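Local coordinates for M152 protein (Murid herpesvirus 1, PDB 4G59), which is an MHC class I-like viral immunoevasin that probably binds host NKG2D ligands of the RAE-1 family and helps keep them from the infected cell's surface, at residues A177-R182 with S254-Y259; Y186-N191 with A260-S265; G195-T200 with F248-S253; Y209-A214 with V233-D238. All coordinates share one frame; numbering follows the deposited sequence.

Contact 1: residues A177-R182 with S254-Y259; sequences AMDNPR and SPTGWY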
loop_
_atom_site.group_PDB
_atom_site.type_symbol
_atom_site.label_atom_id
_atom_site.label_comp_id
_atom_site.label_asym_id
_atom_site.label_seq_id
_atom_site.Cartn_x
_atom_site.Cartn_y
_atom_site.Cartn_z
ATOM N N ALA B 177 5.076 6.325 25.275
ATOM C CA ALA B 177 4.414 7.169 26.290
ATOM C C ALA B 177 2.960 7.500 25.993
ATOM O O ALA B 177 2.182 7.719 26.921
ATOM C CB ALA B 177 5.204 8.500 26.527
ATOM N N MET B 178 2.597 7.594 24.715
ATOM C CA MET B 178 1.237 8.033 24.374
ATOM C C MET B 178 0.351 6.835 24.212
ATOM O O MET B 178 -0.867 6.967 24.149
ATOM C CB MET B 178 1.197 8.809 23.060
ATOM C CG MET B 178 2.020 10.060 23.000
ATOM S SD MET B 178 1.590 11.028 21.543
ATOM C CE MET B 178 1.362 9.754 20.311
ATOM N N ASP B 179 0.973 5.665 24.116
ATOM C CA ASP B 179 0.259 4.450 23.754
ATOM C C ASP B 179 -0.676 3.979 24.860
ATOM O O ASP B 179 -0.257 3.434 25.879
ATOM C CB ASP B 179 1.247 3.339 23.371
ATOM C CG ASP B 179 0.607 1.970 23.327
ATOM O OD1 ASP B 179 -0.523 1.835 22.815
ATOM O OD2 ASP B 179 1.258 1.026 23.802
ATOM N N ASN B 180 -1.957 4.180 24.617
ATOM C CA ASN B 180 -2.984 3.823 25.553
ATOM C C ASN B 180 -4.174 3.290 24.776
ATOM O O ASN B 180 -4.874 4.057 24.130
ATOM C CB ASN B 180 -3.381 5.062 26.347
ATOM C CG ASN B 180 -4.411 4.763 27.411
ATOM O OD1 ASN B 180 -5.225 3.836 27.279
ATOM N ND2 ASN B 180 -4.386 5.548 28.477
ATOM N N PRO B 181 -4.433 1.977 24.884
ATOM C CA PRO B 181 -5.506 1.308 24.132
ATOM C C PRO B 181 -6.864 1.963 24.371
ATOM O O PRO B 181 -7.746 1.834 23.521
ATOM C CB PRO B 181 -5.550 -0.107 24.735
ATOM C CG PRO B 181 -4.346 -0.244 25.603
ATOM C CD PRO B 181 -3.880 1.135 25.959
ATOM N N ARG B 182 -7.037 2.619 25.523
ATOM C CA ARG B 182 -8.323 3.236 25.849
ATOM C C ARG B 182 -8.490 4.582 25.166
ATOM O O ARG B 182 -9.593 5.108 25.123
ATOM C CB ARG B 182 -8.540 3.341 27.376
ATOM C CG ARG B 182 -8.426 1.978 28.048
ATOM C CD ARG B 182 -8.618 1.971 29.559
ATOM N NE ARG B 182 -8.831 0.583 29.977
ATOM C CZ ARG B 182 -7.861 -0.317 30.093
ATOM N NH1 ARG B 182 -6.591 0.022 29.849
ATOM N NH2 ARG B 182 -8.160 -1.555 30.457
ATOM N N SER B 254 -0.886 -5.054 19.781
ATOM C CA SER B 254 0.126 -4.009 19.734
ATOM C C SER B 254 1.464 -4.571 20.190
ATOM O O SER B 254 1.517 -5.404 21.097
ATOM C CB SER B 254 -0.284 -2.873 20.663
ATOM O OG SER B 254 0.812 -2.017 20.917
ATOM N N PRO B 255 2.552 -4.134 19.549
ATOM C CA PRO B 255 3.859 -4.665 19.943
ATOM C C PRO B 255 4.183 -4.293 21.389
ATOM O O PRO B 255 5.046 -4.927 21.987
ATOM C CB PRO B 255 4.844 -3.957 18.989
ATOM C CG PRO B 255 4.000 -3.387 17.879
ATOM C CD PRO B 255 2.621 -3.201 18.402
ATOM N N THR B 256 3.507 -3.288 21.941
ATOM C CA THR B 256 3.755 -2.914 23.331
ATOM C C THR B 256 3.112 -3.873 24.329
ATOM O O THR B 256 3.287 -3.715 25.540
ATOM C CB THR B 256 3.327 -1.491 23.625
ATOM O OG1 THR B 256 1.915 -1.379 23.422
ATOM C CG2 THR B 256 4.038 -0.554 22.709
ATOM N N GLY B 257 2.372 -4.861 23.837
ATOM C CA GLY B 257 1.989 -5.974 24.691
ATOM C C GLY B 257 0.543 -6.063 25.121
ATOM O O GLY B 257 0.151 -7.001 25.810
ATOM N N TRP B 258 -0.256 -5.091 24.720
ATOM C CA TRP B 258 -1.683 -5.177 24.931
ATOM C C TRP B 258 -2.392 -5.670 23.668
ATOM O O TRP B 258 -1.850 -5.552 22.568
ATOM C CB TRP B 258 -2.220 -3.818 25.361
ATOM C CG TRP B 258 -2.097 -2.732 24.326
ATOM C CD1 TRP B 258 -1.105 -1.791 24.231
ATOM C CD2 TRP B 258 -3.022 -2.453 23.256
ATOM N NE1 TRP B 258 -1.361 -0.953 23.171
ATOM C CE2 TRP B 258 -2.530 -1.332 22.560
ATOM C CE3 TRP B 258 -4.219 -3.042 22.832
ATOM C CZ2 TRP B 258 -3.192 -0.792 21.449
ATOM C CZ3 TRP B 258 -4.879 -2.505 21.727
ATOM C CH2 TRP B 258 -4.364 -1.389 21.051
ATOM N N TYR B 259 -3.590 -6.243 23.823
ATOM C CA TYR B 259 -4.442 -6.513 22.674
ATOM C C TYR B 259 -5.887 -6.285 23.048
ATOM O O TYR B 259 -6.245 -6.388 24.226
ATOM C CB TYR B 259 -4.220 -7.917 22.111
ATOM C CG TYR B 259 -4.610 -9.058 23.016
ATOM C CD1 TYR B 259 -5.877 -9.628 22.946
ATOM C CD2 TYR B 259 -3.699 -9.594 23.919
ATOM C CE1 TYR B 259 -6.230 -10.694 23.761
ATOM C CE2 TYR B 259 -4.045 -10.655 24.740
ATOM C CZ TYR B 259 -5.309 -11.198 24.658
ATOM O OH TYR B 259 -5.641 -12.250 25.478
#
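D179 holds W258 and T256 with the two oxygens of one carboxylate, and this is the tight half of the contact. W258 NE1 donates to D179 OD1 over 2.9 Å on the syn side of that oxygen, with an N-H...O angle of 147°, and the carboxylate is turned 31° from the ring plane. T256 OG1 donates a hydrogen bond to D179 OD2 (2.5 Å), and R14 forms a salt bridge to the same oxygen. Aspartate suits this place, just beyond the helix end: with CG anti to the backbone N (chi1 165°), its short arm reaches the turn directly. Behind T256, S254 OG donates to OG1, so the hydroxyl that meets the acid is itself oriented by a second-shell serine. Several polar groups are thereby buried together yet bonded, and R14 would probably favour the charged form of the acid. Beside them P181 lays CG 3.5 Å from the centroid of the five-membered ring of W258, a CH-pi contact for which the compact, rigid proline ring is apt, while S254 CB lies against the other face of the indole. The side turned away is looser: the CB of N180 points away from 254-259, and its OD1 accepts from the backbone N of R182, an Asx turn; R182 is exposed, with a weak, long ion pair to E11. S254 to G257 form a type I turn leading into strand 258-264, so the contact joins the chain just beyond helix 161-178 to that turn and to W258, with I9 of strand 5-11 packed against P181.

Contact 2: residues Y186-N191 with A260-S265; sequences YSLYSN and ATVKYS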
loop_
_atom_site.group_PDB
_atom_site.type_symbol
_atom_site.label_atom_id
_atom_site.label_comp_id
_atom_site.label_asym_id
_atom_site.label_seq_id
_atom_site.Cartn_x
_atom_site.Cartn_y
_atom_site.Cartn_z
ATOM N N TYR B 186 -12.694 2.488 18.506
ATOM C CA TYR B 186 -12.982 1.229 17.841
ATOM C C TYR B 186 -14.399 1.253 17.285
ATOM O O TYR B 186 -15.290 1.844 17.889
ATOM C CB TYR B 186 -12.854 0.097 18.835
ATOM C CG TYR B 186 -11.545 0.082 19.588
ATOM C CD1 TYR B 186 -10.486 -0.690 19.149
ATOM C CD2 TYR B 186 -11.371 0.825 20.744
ATOM C CE1 TYR B 186 -9.271 -0.715 19.837
ATOM C CE2 TYR B 186 -10.162 0.809 21.435
ATOM C CZ TYR B 186 -9.122 0.017 20.975
ATOM O OH TYR B 186 -7.914 -0.025 21.627
ATOM N N SER B 187 -14.607 0.638 16.121
ATOM C CA SER B 187 -15.955 0.582 15.531
ATOM C C SER B 187 -16.149 -0.645 14.635
ATOM O O SER B 187 -15.180 -1.211 14.123
ATOM C CB SER B 187 -16.281 1.876 14.773
ATOM O OG SER B 187 -15.425 2.104 13.675
ATOM N N LEU B 188 -17.393 -1.077 14.486
ATOM C CA LEU B 188 -17.717 -2.168 13.585
ATOM C C LEU B 188 -18.797 -1.697 12.624
ATOM O O LEU B 188 -19.629 -0.865 12.989
ATOM C CB LEU B 188 -18.256 -3.364 14.370
ATOM C CG LEU B 188 -17.347 -4.140 15.303
ATOM C CD1 LEU B 188 -18.203 -5.110 16.105
ATOM C CD2 LEU B 188 -16.257 -4.876 14.523
ATOM N N TYR B 189 -18.802 -2.233 11.411
ATOM C CA TYR B 189 -19.925 -2.013 10.507
ATOM C C TYR B 189 -20.353 -3.331 9.901
ATOM O O TYR B 189 -19.509 -4.144 9.486
ATOM C CB TYR B 189 -19.551 -1.080 9.365
ATOM C CG TYR B 189 -20.746 -0.735 8.496
ATOM C CD1 TYR B 189 -21.655 0.236 8.899
ATOM C CD2 TYR B 189 -20.972 -1.364 7.283
ATOM C CE1 TYR B 189 -22.745 0.572 8.129
ATOM C CE2 TYR B 189 -22.079 -1.029 6.494
ATOM C CZ TYR B 189 -22.954 -0.059 6.932
ATOM O OH TYR B 189 -24.052 0.294 6.185
ATOM N N SER B 190 -21.659 -3.542 9.833
ATOM C CA SER B 190 -22.187 -4.714 9.146
ATOM C C SER B 190 -22.972 -4.271 7.943
ATOM O O SER B 190 -23.888 -3.460 8.052
ATOM C CB SER B 190 -23.072 -5.535 10.066
ATOM O OG SER B 190 -22.302 -6.080 11.102
ATOM N N ASN B 191 -22.594 -4.783 6.785
ATOM C CA ASN B 191 -23.368 -4.537 5.581
ATOM C C ASN B 191 -24.240 -5.761 5.352
ATOM O O ASN B 191 -23.740 -6.839 4.983
ATOM C CB ASN B 191 -22.439 -4.271 4.397
ATOM C CG ASN B 191 -23.190 -3.897 3.131
ATOM O OD1 ASN B 191 -24.219 -4.494 2.796
ATOM N ND2 ASN B 191 -22.661 -2.921 2.403
ATOM N N ALA B 260 -6.717 -5.960 22.054
ATOM C CA ALA B 260 -8.132 -5.721 22.298
ATOM C C ALA B 260 -8.974 -6.641 21.431
ATOM O O ALA B 260 -8.642 -6.900 20.271
ATOM C CB ALA B 260 -8.486 -4.277 22.019
ATOM N N THR B 261 -10.069 -7.144 21.989
ATOM C CA THR B 261 -11.004 -7.915 21.185
ATOM C C THR B 261 -12.165 -6.981 20.896
ATOM O O THR B 261 -12.585 -6.203 21.780
ATOM C CB THR B 261 -11.500 -9.175 21.915
ATOM O OG1 THR B 261 -12.116 -8.783 23.143
ATOM C CG2 THR B 261 -10.346 -10.090 22.245
ATOM N N VAL B 262 -12.661 -7.029 19.658
ATOM C CA VAL B 262 -13.790 -6.194 19.278
ATOM C C VAL B 262 -14.795 -7.127 18.647
ATOM O O VAL B 262 -14.451 -7.873 17.726
ATOM C CB VAL B 262 -13.409 -5.114 18.253
ATOM C CG1 VAL B 262 -14.504 -4.077 18.169
ATOM C CG2 VAL B 262 -12.080 -4.453 18.598
ATOM N N LYS B 263 -16.032 -7.092 19.140
ATOM C CA LYS B 263 -17.067 -7.982 18.629
ATOM C C LYS B 263 -18.433 -7.485 19.035
ATOM O O LYS B 263 -18.525 -6.498 19.759
ATOM C CB LYS B 263 -16.860 -9.380 19.180
ATOM C CG LYS B 263 -17.064 -9.449 20.656
ATOM C CD LYS B 263 -17.108 -10.891 21.086
ATOM C CE LYS B 263 -17.556 -10.973 22.533
ATOM N NZ LYS B 263 -18.927 -10.420 22.799
ATOM N N TYR B 264 -19.491 -8.140 18.562
ATOM C CA TYR B 264 -20.853 -7.781 18.968
ATOM C C TYR B 264 -21.317 -8.629 20.173
ATOM O O TYR B 264 -20.984 -9.819 20.272
ATOM C CB TYR B 264 -21.834 -7.999 17.808
ATOM C CG TYR B 264 -21.649 -7.144 16.569
ATOM C CD1 TYR B 264 -21.200 -7.709 15.380
ATOM C CD2 TYR B 264 -21.979 -5.788 16.570
ATOM C CE1 TYR B 264 -21.050 -6.941 14.226
ATOM C CE2 TYR B 264 -21.834 -5.005 15.423
ATOM C CZ TYR B 264 -21.368 -5.590 14.252
ATOM O OH TYR B 264 -21.228 -4.820 13.106
ATOM N N SER B 265 -22.081 -8.032 21.085
ATOM C CA SER B 265 -22.757 -8.828 22.122
ATOM C C SER B 265 -24.174 -8.344 22.366
ATOM O O SER B 265 -24.511 -7.222 21.982
ATOM C CB SER B 265 -21.975 -8.853 23.442
ATOM O OG SER B 265 -20.944 -9.827 23.426
#
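L188 lays its CD1 over the centre of the Y264 ring, 3.6 Å from the centroid and 8° off the normal, a nearly head-on CH-pi contact. Leucine is apt here because its branches serve two partners: CD1 goes to the ring, while CG meets V262 CG1 at 4.0 Å as the two side chains run alongside in opposite senses. CG of L188 stands anti to the carbonyl carbon (chi1 -68°), which carries the branch toward strand 260-264. On one side of this pair Y186 crosses V262 obliquely, CD1 lying 4.1 Å from V262 CG2, and its ring also reaches the methyl of A260. The hydroxyl of Y186 is bonded to the carbonyl of P181, which satisfies the polar end of a ring whose side packs on apolar groups. On the other side S190 OG and Y264 OH share a hydrogen bond of 2.6 Å, the donor being unresolved. The strands run 34° apart in facing sheets of an Ig-like sandwich, and no backbone bond joins them. Cohesion therefore comes from apolar and CH-pi contacts at the core, with Y264 using its ring for L188 and its hydroxyl for S190 nearer the partly exposed margin.

Contact 3: residues G195-T200 with F248-S253; sequences GYVSCT and FAFVIS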
loop_
_atom_site.group_PDB
_atom_site.type_symbol
_atom_site.label_atom_id
_atom_site.label_comp_id
_atom_site.label_asym_id
_atom_site.label_seq_id
_atom_site.Cartn_x
_atom_site.Cartn_y
_atom_site.Cartn_z
ATOM N N GLY B 195 -23.024 -9.021 3.187
ATOM C CA GLY B 195 -22.486 -9.938 4.190
ATOM C C GLY B 195 -21.093 -9.603 4.715
ATOM O O GLY B 195 -20.441 -10.428 5.371
ATOM N N TYR B 196 -20.632 -8.384 4.439
ATOM C CA TYR B 196 -19.330 -7.935 4.931
ATOM C C TYR B 196 -19.418 -7.301 6.321
ATOM O O TYR B 196 -20.406 -6.644 6.653
ATOM C CB TYR B 196 -18.716 -6.906 3.983
ATOM C CG TYR B 196 -18.474 -7.405 2.589
ATOM C CD1 TYR B 196 -18.532 -8.762 2.295
ATOM C CD2 TYR B 196 -18.196 -6.517 1.563
ATOM C CE1 TYR B 196 -18.308 -9.233 0.995
ATOM C CE2 TYR B 196 -17.978 -6.961 0.263
ATOM C CZ TYR B 196 -18.031 -8.319 -0.017
ATOM O OH TYR B 196 -17.812 -8.766 -1.304
ATOM N N VAL B 197 -18.368 -7.482 7.119
ATOM C CA VAL B 197 -18.201 -6.741 8.360
ATOM C C VAL B 197 -16.819 -6.091 8.330
ATOM O O VAL B 197 -15.825 -6.749 8.013
ATOM C CB VAL B 197 -18.287 -7.663 9.581
ATOM C CG1 VAL B 197 -18.096 -6.862 10.877
ATOM C CG2 VAL B 197 -19.627 -8.386 9.606
ATOM N N SER B 198 -16.753 -4.802 8.641
ATOM C CA SER B 198 -15.463 -4.123 8.772
ATOM C C SER B 198 -15.194 -3.869 10.245
ATOM O O SER B 198 -16.143 -3.660 11.027
ATOM C CB SER B 198 -15.454 -2.779 8.033
ATOM O OG SER B 198 -16.434 -1.890 8.550
ATOM N N CYS B 199 -13.919 -3.908 10.635
ATOM C CA CYS B 199 -13.523 -3.453 11.976
ATOM C C CYS B 199 -12.504 -2.335 11.832
ATOM O O CYS B 199 -11.534 -2.472 11.069
ATOM C CB CYS B 199 -12.911 -4.603 12.778
ATOM S SG CYS B 199 -12.384 -4.168 14.474
ATOM N N THR B 200 -12.698 -1.244 12.572
ATOM C CA THR B 200 -11.791 -0.087 12.458
ATOM C C THR B 200 -11.237 0.393 13.800
ATOM O O THR B 200 -11.996 0.529 14.773
ATOM C CB THR B 200 -12.497 1.087 11.775
ATOM O OG1 THR B 200 -13.051 0.647 10.533
ATOM C CG2 THR B 200 -11.519 2.220 11.486
ATOM N N PHE B 248 -17.800 -14.276 15.993
ATOM C CA PHE B 248 -16.436 -13.965 15.603
ATOM C C PHE B 248 -15.944 -12.827 16.480
ATOM O O PHE B 248 -16.739 -12.084 17.067
ATOM C CB PHE B 248 -16.401 -13.521 14.141
ATOM C CG PHE B 248 -17.240 -12.309 13.869
ATOM C CD1 PHE B 248 -16.703 -11.035 13.971
ATOM C CD2 PHE B 248 -18.571 -12.442 13.522
ATOM C CE1 PHE B 248 -17.475 -9.932 13.729
ATOM C CE2 PHE B 248 -19.340 -11.339 13.275
ATOM C CZ PHE B 248 -18.796 -10.087 13.384
ATOM N N ALA B 249 -14.631 -12.677 16.568
ATOM C CA ALA B 249 -14.094 -11.484 17.200
ATOM C C ALA B 249 -12.852 -11.039 16.478
ATOM O O ALA B 249 -12.021 -11.862 16.073
ATOM C CB ALA B 249 -13.809 -11.713 18.679
ATOM N N PHE B 250 -12.734 -9.728 16.299
ATOM C CA PHE B 250 -11.508 -9.181 15.741
ATOM C C PHE B 250 -10.529 -9.035 16.884
ATOM O O PHE B 250 -10.901 -8.567 17.958
ATOM C CB PHE B 250 -11.782 -7.819 15.111
ATOM C CG PHE B 250 -12.577 -7.895 13.828
ATOM C CD1 PHE B 250 -11.932 -8.012 12.617
ATOM C CD2 PHE B 250 -13.965 -7.840 13.841
ATOM C CE1 PHE B 250 -12.650 -8.078 11.429
ATOM C CE2 PHE B 250 -14.703 -7.913 12.647
ATOM C CZ PHE B 250 -14.043 -8.030 11.442
ATOM N N VAL B 251 -9.285 -9.449 16.670
ATOM C CA VAL B 251 -8.236 -9.219 17.660
ATOM C C VAL B 251 -7.238 -8.225 17.093
ATOM O O VAL B 251 -6.730 -8.404 15.981
ATOM C CB VAL B 251 -7.513 -10.511 18.080
ATOM C CG1 VAL B 251 -6.464 -10.207 19.154
ATOM C CG2 VAL B 251 -8.512 -11.513 18.606
ATOM N N ILE B 252 -6.995 -7.166 17.864
ATOM C CA ILE B 252 -6.070 -6.116 17.480
ATOM C C ILE B 252 -4.949 -6.149 18.490
ATOM O O ILE B 252 -5.188 -5.992 19.686
ATOM C CB ILE B 252 -6.749 -4.754 17.543
ATOM C CG1 ILE B 252 -7.931 -4.707 16.581
ATOM C CG2 ILE B 252 -5.782 -3.678 17.164
ATOM C CD1 ILE B 252 -8.827 -3.472 16.755
ATOM N N SER B 253 -3.730 -6.373 18.031
ATOM C CA SER B 253 -2.624 -6.514 18.957
ATOM C C SER B 253 -1.498 -5.516 18.697
ATOM O O SER B 253 -1.200 -5.168 17.558
ATOM C CB SER B 253 -2.097 -7.937 18.918
ATOM O OG SER B 253 -1.337 -8.119 17.756
#
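The core of an Ig-like beta sandwich lies between strands 196-200 and 250-253, which would be the B and F strands of the classical domain, a pair usually joined there by a disulfide. Here the cysteine meets a phenylalanine instead. C199 sets its CB over the centre of the F250 ring, 3.4 Å from the centroid and 8° off the normal, while SG lies obliquely at 4.3 Å from that centroid, a Cys sulfur-aromatic contact. The small, polarisable side chain fits against a wide flat face, and with SG anti to the backbone N (chi1 -180°) the sulfur passes beyond the ring toward I252, whose CD1 is 4.3 Å from SG. V197, two residues back on the same face of its strand, works at the ring's rim: its CG1 stands near the ring plane at 4.0 Å from F250 CE2. The same methyl lies 4.1 Å from CZ of F248, so one methyl of V197 touches both aromatic rings. No hydrogen bond crosses; the side chains are apolar or nearly so and all are buried, as befits the meeting of two sheets whose segment axes come within 9.1 Å. Within the first sheet strand 196-203 lies between 185-191 and 231-238, and it starts at a G1 bulge where G195 and Y196 both face N191. In the second, 250-253 lies between 258-264 and 210-213; L188, L237 and L213 from these flanking strands close in on C199 and F250.

Contact 4: residues Y209-A214 with V233-D238; sequences YNISLA and VEAWLD. With NAG (2-acetamido-2-deoxy-beta-D-glucopyranose), chain F.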
loop_
_atom_site.group_PDB
_atom_site.type_symbol
_atom_site.label_atom_id
_atom_site.label_comp_id
_atom_site.label_asym_id
_atom_site.label_seq_id
_atom_site.Cartn_x
_atom_site.Cartn_y
_atom_site.Cartn_z
ATOM N N TYR B 209 0.519 -2.297 14.478
ATOM C CA TYR B 209 -0.572 -3.101 14.985
ATOM C C TYR B 209 -0.867 -4.269 14.065
ATOM O O TYR B 209 -0.646 -4.214 12.852
ATOM C CB TYR B 209 -1.841 -2.259 15.120
ATOM C CG TYR B 209 -1.698 -1.019 15.976
ATOM C CD1 TYR B 209 -1.789 -1.082 17.360
ATOM C CD2 TYR B 209 -1.513 0.224 15.389
ATOM C CE1 TYR B 209 -1.679 0.077 18.140
ATOM C CE2 TYR B 209 -1.401 1.374 16.148
ATOM C CZ TYR B 209 -1.475 1.296 17.512
ATOM O OH TYR B 209 -1.358 2.461 18.238
ATOM N N ASN B 210 -1.362 -5.344 14.663
ATOM C CA ASN B 210 -1.789 -6.501 13.904
ATOM C C ASN B 210 -3.259 -6.766 14.186
ATOM O O ASN B 210 -3.663 -6.917 15.339
ATOM C CB ASN B 210 -0.950 -7.725 14.270
ATOM C CG ASN B 210 -1.353 -8.961 13.490
ATOM O OD1 ASN B 210 -2.264 -8.918 12.664
ATOM N ND2 ASN B 210 -0.675 -10.073 13.751
ATOM N N ILE B 211 -4.055 -6.831 13.128
ATOM C CA ILE B 211 -5.468 -7.141 13.262
ATOM C C ILE B 211 -5.739 -8.490 12.576
ATOM O O ILE B 211 -5.298 -8.720 11.445
ATOM C CB ILE B 211 -6.333 -6.014 12.680
ATOM C CG1 ILE B 211 -7.811 -6.327 12.809
ATOM C CG2 ILE B 211 -6.020 -5.768 11.235
ATOM C CD1 ILE B 211 -8.671 -5.050 12.739
ATOM N N SER B 212 -6.427 -9.383 13.279
ATOM C CA SER B 212 -6.738 -10.698 12.757
ATOM C C SER B 212 -8.018 -11.149 13.458
ATOM O O SER B 212 -8.503 -10.452 14.360
ATOM C CB SER B 212 -5.583 -11.667 13.020
ATOM O OG SER B 212 -5.455 -11.948 14.408
ATOM N N LEU B 213 -8.579 -12.283 13.039
ATOM C CA LEU B 213 -9.822 -12.787 13.638
ATOM C C LEU B 213 -9.492 -13.921 14.589
ATOM O O LEU B 213 -8.575 -14.694 14.328
ATOM C CB LEU B 213 -10.780 -13.291 12.559
ATOM C CG LEU B 213 -12.277 -13.163 12.815
ATOM C CD1 LEU B 213 -12.664 -11.698 12.714
ATOM C CD2 LEU B 213 -13.080 -14.021 11.824
ATOM N N ALA B 214 -10.256 -14.042 15.673
ATOM C CA ALA B 214 -9.898 -14.938 16.774
ATOM C C ALA B 214 -9.757 -16.396 16.360
ATOM O O ALA B 214 -8.879 -17.107 16.855
ATOM C CB ALA B 214 -10.894 -14.807 17.906
ATOM N N VAL B 233 -6.382 1.664 11.403
ATOM C CA VAL B 233 -6.183 0.229 11.161
ATOM C C VAL B 233 -7.557 -0.302 10.816
ATOM O O VAL B 233 -8.519 -0.023 11.524
ATOM C CB VAL B 233 -5.661 -0.505 12.410
ATOM C CG1 VAL B 233 -5.495 -2.012 12.126
ATOM C CG2 VAL B 233 -4.358 0.121 12.875
ATOM N N GLU B 234 -7.669 -1.048 9.722
ATOM C CA GLU B 234 -8.991 -1.447 9.262
ATOM C C GLU B 234 -8.917 -2.839 8.691
ATOM O O GLU B 234 -7.909 -3.197 8.090
ATOM C CB GLU B 234 -9.510 -0.463 8.210
ATOM C CG GLU B 234 -10.971 -0.683 7.789
ATOM C CD GLU B 234 -11.624 0.595 7.272
ATOM O OE1 GLU B 234 -12.333 1.279 8.051
ATOM O OE2 GLU B 234 -11.418 0.928 6.090
ATOM N N ALA B 235 -9.972 -3.631 8.886
ATOM C CA ALA B 235 -10.004 -5.012 8.369
ATOM C C ALA B 235 -11.395 -5.375 7.907
ATOM O O ALA B 235 -12.380 -4.852 8.436
ATOM C CB ALA B 235 -9.519 -6.030 9.423
ATOM N N TRP B 236 -11.473 -6.295 6.951
ATOM C CA TRP B 236 -12.742 -6.722 6.389
ATOM C C TRP B 236 -12.948 -8.229 6.486
ATOM O O TRP B 236 -12.049 -9.016 6.148
ATOM C CB TRP B 236 -12.813 -6.306 4.926
ATOM C CG TRP B 236 -12.959 -4.833 4.768
ATOM C CD1 TRP B 236 -11.958 -3.917 4.631
ATOM C CD2 TRP B 236 -14.188 -4.100 4.732
ATOM N NE1 TRP B 236 -12.492 -2.651 4.507
ATOM C CE2 TRP B 236 -13.861 -2.735 4.570
ATOM C CE3 TRP B 236 -15.531 -4.457 4.829
ATOM C CZ2 TRP B 236 -14.841 -1.726 4.504
ATOM C CZ3 TRP B 236 -16.506 -3.454 4.756
ATOM C CH2 TRP B 236 -16.155 -2.111 4.597
ATOM N N LEU B 237 -14.140 -8.610 6.943
ATOM C CA LEU B 237 -14.551 -10.007 7.049
ATOM C C LEU B 237 -15.731 -10.241 6.102
ATOM O O LEU B 237 -16.630 -9.384 5.954
ATOM C CB LEU B 237 -14.964 -10.337 8.502
ATOM C CG LEU B 237 -15.764 -11.619 8.786
ATOM C CD1 LEU B 237 -14.887 -12.850 8.618
ATOM C CD2 LEU B 237 -16.408 -11.624 10.171
ATOM N N ASP B 238 -15.717 -11.398 5.467
ATOM C CA ASP B 238 -16.833 -11.814 4.661
ATOM C C ASP B 238 -17.484 -12.905 5.466
ATOM O O ASP B 238 -16.910 -13.957 5.665
ATOM C CB ASP B 238 -16.346 -12.373 3.329
ATOM C CG ASP B 238 -17.475 -12.669 2.373
ATOM O OD1 ASP B 238 -18.632 -12.709 2.804
ATOM O OD2 ASP B 238 -17.203 -12.861 1.181
HETATM C C1 NAG F . 0.146 -10.883 12.972
HETATM C C2 NAG F . 1.429 -10.989 13.787
HETATM C C3 NAG F . 2.411 -11.888 13.052
HETATM C C4 NAG F . 1.737 -13.231 12.841
HETATM C C5 NAG F . 0.465 -13.001 12.036
HETATM C C6 NAG F . -0.233 -14.318 11.723
HETATM C C7 NAG F . 2.104 -9.144 15.209
HETATM C C8 NAG F . 2.719 -7.778 15.294
HETATM N N2 NAG F . 2.006 -9.676 13.994
HETATM O O3 NAG F . 3.579 -12.053 13.823
HETATM O O4 NAG F . 2.599 -14.094 12.138
HETATM O O5 NAG F . -0.394 -12.177 12.792
HETATM O O6 NAG F . -1.423 -14.062 11.013
HETATM O O7 NAG F . 1.718 -9.720 16.226
#
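Another cross-sheet layer of the Ig-like sandwich joins strand 210-213 to strand 233-238, whose segments run 17° from parallel in opposite sheets. I211 is central: its CD1 packs 3.6 Å from the CB of A235, and its CG2 lies 3.9 Å from V233 CG1. The small A235 admits the long isoleucine branch, which extends because CG1 is anti to the backbone N (chi1 180°). V233 uses both methyls, sending CG2 to within 3.8 Å of Y209 CD2, the two side chains standing nearly perpendicular; Y209 OH is bonded to the carbonyl of V205. Farther on, L213 CD2 meets L237 CD1 at 3.9 Å, the two leucines also crossing nearly perpendicularly. Every touching residue is buried and no hydrogen bond crosses, so branched apolar residues and alanine suit the interface. The outer face of strand 233-238 serves otherwise: W236 stacks on an aromatic side chain of the other protein chain, and D238 makes a salt bridge to a basic one there. N210 likewise turns its side chain away from the core, and with S212 two residues on it forms the N-glycosylation sequon, its ND2 joined covalently to C1 of the N-acetylglucosamine at 1.4 Å.

Overall arrangement
Contacts 2, 3 and 4 are successive layers through one beta sandwich: the centres of contacts 2 and 3 lie about 6 Å apart and those of 3 and 4 about 5 Å. Backbone pairing ties neighbouring layers together within each sheet, as where A260 N lies 2.8 Å from I252 O. Between contacts 3 and 4, T200 OG1 stands 2.7 Å from E234 OE1. Contact 1 sits at one end, its centre 17 to 19 Å from the others, joining the helical platform to this domain; its W258 CZ2 packs 3.7 Å from Y209 CE1 of contact 4. The sugar on N210 of contact 4 also touches S253, and its nearest atom is about 8 Å from the S254 side chain of contact 1.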